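Long-range contacts in alanine glyoxylate transaminase (PDB 2ZC0), which probably transfers the amino group of alanine to glyoxylate, using pyridoxal 5'-phosphate as cofactor: residues S193-L201 and D226-D234; A216-G224 and K330-M338. One frame throughout, in Å; residues are numbered along the deposited sequence.

Interaction 1 of 2, residues S193-L201 and D226-D234; sequences SMERRKALL and DIVPLKALD
M194, R197 and L201 of helix 194-207 reach down onto I227-L233, the loop that leads into strand 239-244 of the large sheet of this fold type I aminotransferase. M194 bends at chi2 (-60°) and chi3 (-53°). The bends swing its thioether over the loop backbone. SD takes a weak bond from V228 N at 3.4 Å. CE presses on V228 CG2 at 3.5 Å, tighter than usual for carbons.

R197 starts with CG beside its backbone N and turns at chi3 (101°). The turn brings its guanidinium to V228 O, which receives weak bonds from both NE and NH2, each 3.1 Å long. The firmer hold on this group is M192 O, bound to NH1. P229 CA lies at the guanidinium edge. A leucine in place of R197 would probably leave V228 O without these two donors and M192 O without its partner.

Carbon packing does the rest. L230 CD2 sits 3.4 Å from R197 CB, while its CD1 meets L200 CD2. The aliphatic part of K198 curls back over L233, CD against CD2. L201 crosses L233 at about a right angle, with L201 CD1 3.4 Å from L233 CB.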
loop_
_atom_site.group_PDB
_atom_site.type_symbol
_atom_site.label_atom_id
_atom_site.label_comp_id
_atom_site.label_asym_id
_atom_site.label_seq_id
_atom_site.Cartn_x
_atom_site.Cartn_y
_atom_site.Cartn_z
ATOM N N SER A 193 -17.272 -30.992 -9.790
ATOM C CA SER A 193 -18.557 -31.632 -10.029
ATOM C C SER A 193 -19.675 -30.655 -9.671
ATOM O O SER A 193 -19.485 -29.758 -8.837
ATOM C CB SER A 193 -18.670 -32.910 -9.193
ATOM O OG SER A 193 -18.735 -32.628 -7.805
ATOM N N MET A 194 -20.832 -30.824 -10.303
ATOM C CA MET A 194 -21.971 -29.949 -10.043
ATOM C C MET A 194 -22.308 -29.954 -8.555
ATOM O O MET A 194 -22.732 -28.939 -8.000
ATOM C CB MET A 194 -23.198 -30.389 -10.859
ATOM C CG MET A 194 -23.051 -30.280 -12.386
ATOM S SD MET A 194 -22.729 -28.590 -13.000
ATOM C CE MET A 194 -24.084 -27.670 -12.220
ATOM N N GLU A 195 -22.111 -31.097 -7.908
ATOM C CA GLU A 195 -22.394 -31.228 -6.480
ATOM C C GLU A 195 -21.546 -30.244 -5.662
ATOM O O GLU A 195 -22.047 -29.577 -4.757
ATOM C CB GLU A 195 -22.121 -32.675 -6.042
ATOM C CG GLU A 195 -21.991 -32.898 -4.541
ATOM C CD GLU A 195 -21.631 -34.345 -4.202
ATOM O OE1 GLU A 195 -20.838 -34.959 -4.958
ATOM O OE2 GLU A 195 -22.129 -34.864 -3.173
ATOM N N ARG A 196 -20.261 -30.151 -5.995
ATOM C CA ARG A 196 -19.338 -29.256 -5.294
ATOM C C ARG A 196 -19.544 -27.802 -5.688
ATOM O O ARG A 196 -19.317 -26.893 -4.896
ATOM C CB ARG A 196 -17.900 -29.682 -5.573
ATOM C CG ARG A 196 -17.550 -30.983 -4.881
ATOM C CD ARG A 196 -16.087 -31.325 -5.019
ATOM N NE ARG A 196 -15.766 -32.564 -4.322
ATOM C CZ ARG A 196 -14.564 -33.125 -4.313
ATOM N NH1 ARG A 196 -14.366 -34.261 -3.653
ATOM N NH2 ARG A 196 -13.560 -32.547 -4.960
ATOM N N ARG A 197 -19.986 -27.597 -6.918
ATOM C CA ARG A 197 -20.249 -26.266 -7.428
ATOM C C ARG A 197 -21.386 -25.637 -6.624
ATOM O O ARG A 197 -21.345 -24.447 -6.319
ATOM C CB ARG A 197 -20.598 -26.353 -8.918
ATOM C CG ARG A 197 -19.418 -26.834 -9.739
ATOM C CD ARG A 197 -19.822 -27.418 -11.062
ATOM N NE ARG A 197 -19.638 -26.503 -12.175
ATOM C CZ ARG A 197 -18.702 -26.634 -13.109
ATOM N NH1 ARG A 197 -17.857 -27.658 -13.058
ATOM N NH2 ARG A 197 -18.618 -25.739 -14.102
ATOM N N LYS A 198 -22.390 -26.427 -6.254
ATOM C CA LYS A 198 -23.491 -25.873 -5.473
ATOM C C LYS A 198 -23.061 -25.664 -4.029
ATOM O O LYS A 198 -23.495 -24.711 -3.372
ATOM C CB LYS A 198 -24.720 -26.784 -5.523
ATOM C CG LYS A 198 -25.460 -26.796 -6.867
ATOM C CD LYS A 198 -26.002 -25.408 -7.298
ATOM C CE LYS A 198 -27.033 -24.782 -6.329
ATOM N NZ LYS A 198 -26.452 -23.879 -5.277
ATOM N N ALA A 199 -22.203 -26.553 -3.539
ATOM C CA ALA A 199 -21.706 -26.460 -2.174
ATOM C C ALA A 199 -20.794 -25.233 -2.044
ATOM O O ALA A 199 -20.794 -24.555 -1.015
ATOM C CB ALA A 199 -20.939 -27.729 -1.817
ATOM N N LEU A 200 -20.020 -24.957 -3.092
ATOM C CA LEU A 200 -19.130 -23.792 -3.109
ATOM C C LEU A 200 -19.998 -22.535 -3.044
ATOM O O LEU A 200 -19.750 -21.638 -2.240
ATOM C CB LEU A 200 -18.268 -23.795 -4.385
ATOM C CG LEU A 200 -17.446 -22.538 -4.714
ATOM C CD1 LEU A 200 -16.601 -22.122 -3.521
ATOM C CD2 LEU A 200 -16.572 -22.806 -5.938
ATOM N N LEU A 201 -21.035 -22.485 -3.876
ATOM C CA LEU A 201 -21.942 -21.347 -3.862
ATOM C C LEU A 201 -22.569 -21.163 -2.477
ATOM O O LEU A 201 -22.740 -20.034 -2.020
ATOM C CB LEU A 201 -23.034 -21.531 -4.917
ATOM C CG LEU A 201 -22.532 -21.384 -6.360
ATOM C CD1 LEU A 201 -23.662 -21.685 -7.329
ATOM C CD2 LEU A 201 -22.012 -19.973 -6.584
ATOM N N ASP A 226 -24.053 -32.091 -18.674
ATOM C CA ASP A 226 -24.490 -30.730 -18.963
ATOM C C ASP A 226 -24.016 -29.913 -17.763
ATOM O O ASP A 226 -24.823 -29.417 -16.980
ATOM C CB ASP A 226 -26.021 -30.664 -19.094
ATOM C CG ASP A 226 -26.509 -29.370 -19.750
ATOM O OD1 ASP A 226 -26.068 -29.065 -20.884
ATOM O OD2 ASP A 226 -27.342 -28.660 -19.138
ATOM N N ILE A 227 -22.698 -29.806 -17.601
ATOM C CA ILE A 227 -22.161 -29.046 -16.483
ATOM C C ILE A 227 -22.302 -27.568 -16.812
ATOM O O ILE A 227 -22.040 -27.139 -17.936
ATOM C CB ILE A 227 -20.663 -29.347 -16.215
ATOM C CG1 ILE A 227 -19.803 -28.783 -17.345
ATOM C CG2 ILE A 227 -20.455 -30.843 -16.064
ATOM C CD1 ILE A 227 -18.392 -28.449 -16.930
ATOM N N VAL A 228 -22.729 -26.790 -15.831
ATOM C CA VAL A 228 -22.895 -25.373 -16.061
ATOM C C VAL A 228 -21.987 -24.571 -15.139
ATOM O O VAL A 228 -21.629 -25.017 -14.041
ATOM C CB VAL A 228 -24.371 -24.937 -15.853
ATOM C CG1 VAL A 228 -25.290 -25.827 -16.677
ATOM C CG2 VAL A 228 -24.741 -25.004 -14.387
ATOM N N PRO A 229 -21.573 -23.380 -15.598
ATOM C CA PRO A 229 -20.703 -22.485 -14.833
ATOM C C PRO A 229 -21.378 -22.100 -13.530
ATOM O O PRO A 229 -22.606 -22.129 -13.429
ATOM C CB PRO A 229 -20.556 -21.287 -15.757
ATOM C CG PRO A 229 -20.630 -21.901 -17.120
ATOM C CD PRO A 229 -21.756 -22.888 -16.978
ATOM N N LEU A 230 -20.577 -21.750 -12.530
ATOM C CA LEU A 230 -21.127 -21.317 -11.251
ATOM C C LEU A 230 -21.947 -20.054 -11.505
ATOM O O LEU A 230 -22.956 -19.815 -10.849
ATOM C CB LEU A 230 -20.007 -21.003 -10.267
ATOM C CG LEU A 230 -18.976 -22.087 -9.941
ATOM C CD1 LEU A 230 -17.752 -21.451 -9.296
ATOM C CD2 LEU A 230 -19.599 -23.132 -9.004
ATOM N N LYS A 231 -21.523 -19.250 -12.471
ATOM C CA LYS A 231 -22.240 -18.021 -12.757
ATOM C C LYS A 231 -23.687 -18.258 -13.183
ATOM O O LYS A 231 -24.556 -17.416 -12.932
ATOM C CB LYS A 231 -21.513 -17.207 -13.830
ATOM C CG LYS A 231 -22.090 -15.809 -14.008
ATOM C CD LYS A 231 -22.088 -15.072 -12.686
ATOM C CE LYS A 231 -22.582 -13.638 -12.817
ATOM N NZ LYS A 231 -22.730 -13.034 -11.452
ATOM N N ALA A 232 -23.953 -19.399 -13.818
ATOM C CA ALA A 232 -25.309 -19.723 -14.269
ATOM C C ALA A 232 -26.174 -20.107 -13.074
ATOM O O ALA A 232 -27.401 -20.176 -13.168
ATOM C CB ALA A 232 -25.266 -20.861 -15.282
ATOM N N LEU A 233 -25.519 -20.348 -11.944
ATOM C CA LEU A 233 -26.190 -20.713 -10.699
ATOM C C LEU A 233 -26.071 -19.567 -9.690
ATOM O O LEU A 233 -26.475 -19.703 -8.530
ATOM C CB LEU A 233 -25.534 -21.966 -10.109
ATOM C CG LEU A 233 -25.911 -23.386 -10.564
ATOM C CD1 LEU A 233 -26.540 -23.391 -11.955
ATOM C CD2 LEU A 233 -24.657 -24.247 -10.513
ATOM N N ASP A 234 -25.545 -18.430 -10.138
ATOM C CA ASP A 234 -25.324 -17.288 -9.247
ATOM C C ASP A 234 -26.529 -16.369 -9.009
ATOM O O ASP A 234 -26.578 -15.238 -9.514
ATOM C CB ASP A 234 -24.147 -16.462 -9.774
ATOM C CG ASP A 234 -23.658 -15.455 -8.773
ATOM O OD1 ASP A 234 -23.069 -14.450 -9.201
ATOM O OD2 ASP A 234 -23.847 -15.667 -7.560
#

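Interaction 2 of 2, residues A216-G224 and K330-M338; sequences AYNFMRYEG and KPIAGMFVM. With PMP (4'-deoxy-4'-aminopyridoxal-5'-phosphate), chain F.
Y217 and M220-E223 meet I332-F336, and the Y217 end of the contact touches the cofactor of this fold type I aminotransferase. A single beta bridge, R221 with A333, joins the two loops.

Backbone bonds flank the bridge. G334 N gives to M220 O at 2.9 Å, approaching from above the carbonyl plane. I332 O accepts Y222 N almost straight down the carbonyl bond at 2.6 Å and E223 N on an in-plane lone pair at 3.3 Å. M220 O also receives a CA-H contact from A333. G334 has backbone angles (98°/-152°) at which a side chain would jam against the preceding carbonyl.

Side-chain polar contacts come next. Y222 OH makes a weak bond to G334 O. M220 O lies over one face of its ring, toward the rim, and helix 295-322 also packs against this tyrosine. E223 OE2 pairs with R312 of that helix.

Apolar and sulfur contacts fill in between. M335 SD lies at the edge of the Y217 ring, a Met-aromatic contact 4.8 Å from the centroid. M220 bends at chi3 (-54°), which brings CE tightly onto M335 CB at 3.4 Å. At the bridge itself, R221 CG touches A333 CB.

The cofactor is met at the tyrosine. A216 CB lies over one face of the Y217 ring, toward its rim, and also faces PMP N1. K247 NZ is a second partner of the Y217 hydroxyl. F336 turns its ring edge to that oxygen, CE1 at 3.4 Å. Y217 OH and PMP O3 share a hydrogen bond of 2.6 Å.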
loop_
_atom_site.group_PDB
_atom_site.type_symbol
_atom_site.label_atom_id
_atom_site.label_comp_id
_atom_site.label_asym_id
_atom_site.label_seq_id
_atom_site.Cartn_x
_atom_site.Cartn_y
_atom_site.Cartn_z
ATOM N N ALA A 216 -11.660 -20.412 -18.748
ATOM C CA ALA A 216 -10.728 -20.593 -19.857
ATOM C C ALA A 216 -10.941 -21.870 -20.676
ATOM O O ALA A 216 -10.756 -21.865 -21.892
ATOM C CB ALA A 216 -9.289 -20.545 -19.341
ATOM N N TYR A 217 -11.345 -22.961 -20.034
ATOM C CA TYR A 217 -11.531 -24.215 -20.758
ATOM C C TYR A 217 -12.964 -24.721 -20.857
ATOM O O TYR A 217 -13.187 -25.900 -21.144
ATOM C CB TYR A 217 -10.633 -25.293 -20.131
ATOM C CG TYR A 217 -9.184 -24.863 -20.073
ATOM C CD1 TYR A 217 -8.639 -24.325 -18.901
ATOM C CD2 TYR A 217 -8.393 -24.873 -21.226
ATOM C CE1 TYR A 217 -7.344 -23.793 -18.883
ATOM C CE2 TYR A 217 -7.104 -24.347 -21.221
ATOM C CZ TYR A 217 -6.587 -23.803 -20.047
ATOM O OH TYR A 217 -5.330 -23.245 -20.070
ATOM N N ASN A 218 -13.934 -23.839 -20.647
ATOM C CA ASN A 218 -15.339 -24.231 -20.700
ATOM C C ASN A 218 -15.764 -24.718 -22.060
ATOM O O ASN A 218 -16.771 -25.409 -22.190
ATOM C CB ASN A 218 -16.228 -23.058 -20.280
ATOM C CG ASN A 218 -16.189 -22.831 -18.801
ATOM O OD1 ASN A 218 -15.185 -23.142 -18.157
ATOM N ND2 ASN A 218 -17.263 -22.294 -18.244
ATOM N N PHE A 219 -14.992 -24.355 -23.074
ATOM C CA PHE A 219 -15.310 -24.756 -24.427
ATOM C C PHE A 219 -14.402 -25.860 -24.951
ATOM O O PHE A 219 -14.411 -26.163 -26.138
ATOM C CB PHE A 219 -15.290 -23.527 -25.336
ATOM C CG PHE A 219 -16.210 -22.435 -24.867
ATOM C CD1 PHE A 219 -15.702 -21.293 -24.253
ATOM C CD2 PHE A 219 -17.589 -22.578 -24.975
ATOM C CE1 PHE A 219 -16.556 -20.312 -23.749
ATOM C CE2 PHE A 219 -18.453 -21.605 -24.473
ATOM C CZ PHE A 219 -17.933 -20.469 -23.857
ATOM N N MET A 220 -13.612 -26.458 -24.066
ATOM C CA MET A 220 -12.755 -27.572 -24.461
ATOM C C MET A 220 -13.135 -28.778 -23.619
ATOM O O MET A 220 -12.262 -29.499 -23.143
ATOM C CB MET A 220 -11.271 -27.274 -24.235
ATOM C CG MET A 220 -10.729 -26.097 -25.015
ATOM S SD MET A 220 -9.030 -26.401 -25.515
ATOM C CE MET A 220 -8.304 -26.787 -23.983
ATOM N N ARG A 221 -14.437 -28.968 -23.413
ATOM C CA ARG A 221 -14.942 -30.101 -22.641
ATOM C C ARG A 221 -15.126 -31.274 -23.589
ATOM O O ARG A 221 -15.394 -31.082 -24.775
ATOM C CB ARG A 221 -16.285 -29.773 -21.984
ATOM C CG ARG A 221 -16.243 -29.774 -20.466
ATOM C CD ARG A 221 -17.619 -30.025 -19.876
ATOM N NE ARG A 221 -18.601 -29.078 -20.391
ATOM C CZ ARG A 221 -19.812 -29.418 -20.816
ATOM N NH1 ARG A 221 -20.638 -28.485 -21.272
ATOM N NH2 ARG A 221 -20.193 -30.690 -20.787
ATOM N N TYR A 222 -14.998 -32.490 -23.068
ATOM C CA TYR A 222 -15.135 -33.666 -23.913
ATOM C C TYR A 222 -16.207 -34.654 -23.461
ATOM O O TYR A 222 -16.975 -35.153 -24.284
ATOM C CB TYR A 222 -13.785 -34.395 -24.008
ATOM C CG TYR A 222 -12.614 -33.487 -24.339
ATOM C CD1 TYR A 222 -11.466 -33.476 -23.545
ATOM C CD2 TYR A 222 -12.664 -32.623 -25.430
ATOM C CE1 TYR A 222 -10.394 -32.619 -23.829
ATOM C CE2 TYR A 222 -11.602 -31.769 -25.719
ATOM C CZ TYR A 222 -10.478 -31.771 -24.916
ATOM O OH TYR A 222 -9.449 -30.910 -25.210
ATOM N N GLU A 223 -16.276 -34.923 -22.157
ATOM C CA GLU A 223 -17.230 -35.911 -21.652
ATOM C C GLU A 223 -18.196 -35.515 -20.534
ATOM O O GLU A 223 -19.036 -36.326 -20.133
ATOM C CB GLU A 223 -16.455 -37.151 -21.222
ATOM C CG GLU A 223 -15.308 -37.467 -22.154
ATOM C CD GLU A 223 -14.618 -38.748 -21.803
ATOM O OE1 GLU A 223 -14.239 -38.909 -20.621
ATOM O OE2 GLU A 223 -14.448 -39.594 -22.706
ATOM N N GLY A 224 -18.092 -34.294 -20.021
ATOM C CA GLY A 224 -19.009 -33.897 -18.968
ATOM C C GLY A 224 -20.436 -33.934 -19.496
ATOM O O GLY A 224 -20.653 -33.828 -20.709
ATOM N N LYS A 330 -7.002 -37.886 -15.372
ATOM C CA LYS A 330 -7.739 -38.251 -16.573
ATOM C C LYS A 330 -8.756 -37.140 -16.789
ATOM O O LYS A 330 -9.883 -37.209 -16.294
ATOM C CB LYS A 330 -8.481 -39.573 -16.369
ATOM C CG LYS A 330 -7.649 -40.698 -15.779
ATOM C CD LYS A 330 -6.552 -41.142 -16.720
ATOM C CE LYS A 330 -6.014 -42.504 -16.302
ATOM N NZ LYS A 330 -5.508 -42.506 -14.895
ATOM N N PRO A 331 -8.369 -36.094 -17.522
ATOM C CA PRO A 331 -9.254 -34.959 -17.797
ATOM C C PRO A 331 -10.424 -35.251 -18.732
ATOM O O PRO A 331 -10.289 -36.011 -19.685
ATOM C CB PRO A 331 -8.295 -33.924 -18.388
ATOM C CG PRO A 331 -7.310 -34.782 -19.124
ATOM C CD PRO A 331 -7.038 -35.881 -18.117
ATOM N N ILE A 332 -11.575 -34.653 -18.439
ATOM C CA ILE A 332 -12.760 -34.808 -19.280
ATOM C C ILE A 332 -12.852 -33.503 -20.063
ATOM O O ILE A 332 -13.711 -33.322 -20.932
ATOM C CB ILE A 332 -14.060 -34.985 -18.439
ATOM C CG1 ILE A 332 -14.330 -33.726 -17.606
ATOM C CG2 ILE A 332 -13.932 -36.213 -17.548
ATOM C CD1 ILE A 332 -15.572 -33.802 -16.716
ATOM N N ALA A 333 -11.939 -32.593 -19.745
ATOM C CA ALA A 333 -11.899 -31.298 -20.403
ATOM C C ALA A 333 -10.539 -30.653 -20.230
ATOM O O ALA A 333 -9.729 -31.081 -19.399
ATOM C CB ALA A 333 -12.980 -30.400 -19.818
ATOM N N GLY A 334 -10.291 -29.611 -21.017
ATOM C CA GLY A 334 -9.027 -28.911 -20.911
ATOM C C GLY A 334 -7.999 -29.323 -21.936
ATOM O O GLY A 334 -8.331 -29.767 -23.039
ATOM N N MET A 335 -6.734 -29.189 -21.559
ATOM C CA MET A 335 -5.636 -29.510 -22.466
ATOM C C MET A 335 -4.395 -29.989 -21.723
ATOM O O MET A 335 -3.378 -30.315 -22.335
ATOM C CB MET A 335 -5.294 -28.267 -23.302
ATOM C CG MET A 335 -5.142 -26.999 -22.478
ATOM S SD MET A 335 -4.723 -25.533 -23.453
ATOM C CE MET A 335 -3.129 -25.393 -22.995
ATOM N N PHE A 336 -4.473 -30.030 -20.403
ATOM C CA PHE A 336 -3.336 -30.471 -19.626
ATOM C C PHE A 336 -3.632 -31.789 -18.942
ATOM O O PHE A 336 -4.789 -32.192 -18.801
ATOM C CB PHE A 336 -2.974 -29.440 -18.555
ATOM C CG PHE A 336 -2.575 -28.098 -19.105
ATOM C CD1 PHE A 336 -3.418 -26.998 -18.967
ATOM C CD2 PHE A 336 -1.350 -27.932 -19.748
ATOM C CE1 PHE A 336 -3.050 -25.751 -19.455
ATOM C CE2 PHE A 336 -0.972 -26.689 -20.240
ATOM C CZ PHE A 336 -1.820 -25.592 -20.094
ATOM N N VAL A 337 -2.559 -32.455 -18.534
ATOM C CA VAL A 337 -2.620 -33.711 -17.810
ATOM C C VAL A 337 -1.512 -33.560 -16.784
ATOM O O VAL A 337 -0.403 -33.154 -17.130
ATOM C CB VAL A 337 -2.296 -34.928 -18.712
ATOM C CG1 VAL A 337 -2.133 -36.192 -17.851
ATOM C CG2 VAL A 337 -3.405 -35.127 -19.739
ATOM N N MET A 338 -1.807 -33.832 -15.520
ATOM C CA MET A 338 -0.769 -33.739 -14.507
ATOM C C MET A 338 -0.254 -35.140 -14.248
ATOM O O MET A 338 -0.997 -36.019 -13.806
ATOM C CB MET A 338 -1.287 -33.157 -13.190
ATOM C CG MET A 338 -0.172 -32.894 -12.178
ATOM S SD MET A 338 0.854 -31.427 -12.639
ATOM C CE MET A 338 0.181 -30.225 -11.534
HETATM N N1 PMP F . -6.849 -18.842 -17.066
HETATM C C2 PMP F . -6.271 -20.063 -17.120
HETATM C C2A PMP F . -6.706 -21.080 -16.062
HETATM C C3 PMP F . -5.312 -20.383 -18.118
HETATM O O3 PMP F . -4.737 -21.646 -18.139
HETATM C C4 PMP F . -4.948 -19.372 -19.084
HETATM C C4A PMP F . -3.909 -19.727 -20.164
HETATM N N4A PMP F . -2.698 -18.909 -20.097
HETATM C C5 PMP F . -5.638 -17.997 -18.973
HETATM C C6 PMP F . -6.581 -17.792 -17.937
HETATM C C5A PMP F . -5.344 -16.834 -19.940
HETATM O O4P PMP F . -5.686 -17.124 -20.953
HETATM P P PMP F . -5.465 -15.874 -22.041
HETATM O O1P PMP F . -7.005 -15.039 -22.767
HETATM O O2P PMP F . -4.544 -16.670 -23.513
HETATM O O3P PMP F . -4.430 -14.534 -21.390
#

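In the fold
Of the parts involved, helix 194-207 comes first, then strand 210-214, which runs into the loop holding both A216-G224 and D226-D234. Interaction 1 closes a short loop, with 24 residues between its segments, and folds the chain after the strand back onto the helix. Interaction 2 closes a far longer one, with 105 residues between. It brings the cofactor side of the same loop to the start of strand 336-340. The two cross, because A216-G224 lies between the segments of interaction 1 while K330-M338 lies beyond both. They also touch, at I227 with R221 and P229 with N218. Together they tie the large sheet and its covering helix to the small antiparallel sheet 336-340/377-381.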